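Side-chain contact in DUF3256 domain-containing protein (Porphyromonas gingivalis W83, PDB 2P3P), which is of unknown function but binds a magnesium ion, and is probably a membrane protein: residues T171-L176 and I186-E191. Numbering follows the deposited sequence.
Sequences TVTETL and IFLSPE
T173 and L188 meet at one end of a four-stranded antiparallel sheet, where a helical turn after strand 165-170 faces the loop leading into its neighbour, strand 193-197; helix 181-184 lies within the connection. The contact is small, 127 Å² buried over both sides. Its packing is van der Waals: the hydroxyl oxygen T173 OG1, not a methyl, lies 3.4 Å from L188 CD2, and the two side chains run past each other in opposite directions. V172 CG1 also comes within 4.3 Å of L188 CD2, the apolar pair. The V172 side chain is about 6 Å from that of S149, which binds magnesium in a structure of this protein, although no ion is bound here.

The polar link is indirect, since no direct hydrogen bond spans the segments. One water lies 2.7 Å from T173 OG1 and donates to L188 O at 2.8 Å. With chi1 at -59°, OG1 stands anti to the carbonyl carbon of T173 and reaches this water. Q170 NE2 also bonds to T173 OG1 and to S189 O, a second tie.

Each segment is also braced internally. S189 OG accepts from E191 N at 163°, an ST turn. V172 O takes both T175 N and, on a lone pair in the carbonyl plane, T175 OG1 at 2.5 Å.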
# COMPACT_ATOMS: atom_id res chain seq x y z
N THR A 171 0.20 -12.53 3.79
CA THR A 171 0.28 -12.52 5.24
C THR A 171 -0.65 -13.58 5.82
O THR A 171 -1.01 -13.49 6.99
CB THR A 171 -0.00 -11.14 5.83
OG1 THR A 171 -1.26 -10.66 5.36
CG2 THR A 171 1.06 -10.09 5.43
N VAL A 172 -1.01 -14.60 5.02
CA VAL A 172 -1.77 -15.76 5.49
C VAL A 172 -0.94 -16.64 6.47
O VAL A 172 -1.45 -17.13 7.48
CB VAL A 172 -2.28 -16.63 4.26
CG1 VAL A 172 -2.95 -17.90 4.74
CG2 VAL A 172 -3.22 -15.83 3.37
N THR A 173 0.31 -16.90 6.12
CA THR A 173 1.11 -17.79 6.93
C THR A 173 1.11 -17.41 8.40
O THR A 173 0.94 -18.27 9.26
CB THR A 173 2.55 -17.92 6.43
OG1 THR A 173 2.55 -18.40 5.09
CG2 THR A 173 3.33 -18.90 7.36
N GLU A 174 1.24 -16.13 8.72
CA GLU A 174 1.20 -15.71 10.14
C GLU A 174 -0.15 -15.95 10.84
O GLU A 174 -0.18 -16.10 12.05
CB GLU A 174 1.65 -14.27 10.30
CG GLU A 174 0.79 -13.25 9.64
CD GLU A 174 1.52 -11.95 9.48
OE1 GLU A 174 2.31 -11.83 8.51
OE2 GLU A 174 1.34 -11.07 10.36
N THR A 175 -1.22 -16.09 10.07
CA THR A 175 -2.56 -16.38 10.61
C THR A 175 -2.76 -17.86 11.04
O THR A 175 -3.65 -18.16 11.83
CB THR A 175 -3.69 -15.94 9.65
OG1 THR A 175 -3.72 -16.78 8.48
CG2 THR A 175 -3.53 -14.46 9.24
N LEU A 176 -1.92 -18.76 10.54
CA LEU A 176 -2.10 -20.18 10.74
C LEU A 176 -1.72 -20.59 12.16
O LEU A 176 -0.82 -20.02 12.74
CB LEU A 176 -1.24 -20.97 9.76
CG LEU A 176 -1.44 -20.67 8.27
CD1 LEU A 176 -0.46 -21.54 7.42
CD2 LEU A 176 -2.89 -20.89 7.90
N ILE A 186 5.37 -26.62 3.05
CA ILE A 186 5.74 -27.41 1.88
C ILE A 186 5.28 -26.78 0.59
O ILE A 186 5.78 -27.17 -0.49
CB ILE A 186 5.29 -28.91 1.92
CG1 ILE A 186 3.80 -29.10 1.64
CG2 ILE A 186 5.62 -29.51 3.26
CD1 ILE A 186 3.41 -30.58 1.35
N PHE A 187 4.31 -25.85 0.66
CA PHE A 187 3.77 -25.25 -0.54
C PHE A 187 3.55 -23.71 -0.52
O PHE A 187 3.55 -23.11 -1.57
CB PHE A 187 2.50 -25.98 -0.95
CG PHE A 187 1.28 -25.62 -0.16
CD1 PHE A 187 0.47 -24.55 -0.55
CD2 PHE A 187 0.95 -26.34 0.98
CE1 PHE A 187 -0.65 -24.24 0.17
CE2 PHE A 187 -0.17 -26.02 1.71
CZ PHE A 187 -0.95 -24.96 1.33
N LEU A 188 3.39 -23.10 0.65
CA LEU A 188 3.12 -21.68 0.74
C LEU A 188 4.36 -20.87 1.11
O LEU A 188 4.90 -21.02 2.23
CB LEU A 188 2.10 -21.43 1.83
CG LEU A 188 1.59 -20.01 1.87
CD1 LEU A 188 1.12 -19.52 0.43
CD2 LEU A 188 0.41 -19.96 2.90
N SER A 189 4.81 -20.03 0.19
CA SER A 189 6.11 -19.37 0.33
C SER A 189 5.90 -17.98 0.89
O SER A 189 5.02 -17.27 0.46
CB SER A 189 6.84 -19.23 -1.02
OG SER A 189 7.96 -18.35 -0.92
N PRO A 190 6.80 -17.56 1.77
CA PRO A 190 6.77 -16.20 2.32
C PRO A 190 7.45 -15.19 1.41
O PRO A 190 7.42 -13.99 1.71
CB PRO A 190 7.56 -16.35 3.62
CG PRO A 190 8.55 -17.42 3.34
CD PRO A 190 7.98 -18.30 2.24
N GLU A 191 8.07 -15.64 0.32
CA GLU A 191 8.77 -14.69 -0.55
C GLU A 191 7.81 -13.67 -1.22
O GLU A 191 6.82 -14.04 -1.83
CB GLU A 191 9.53 -15.41 -1.65
CG GLU A 191 10.66 -14.62 -2.25
CD GLU A 191 11.79 -14.35 -1.26
OE1 GLU A 191 11.95 -15.14 -0.29
OE2 GLU A 191 12.52 -13.35 -1.46
O HOH W 1 3.78 -20.77 4.80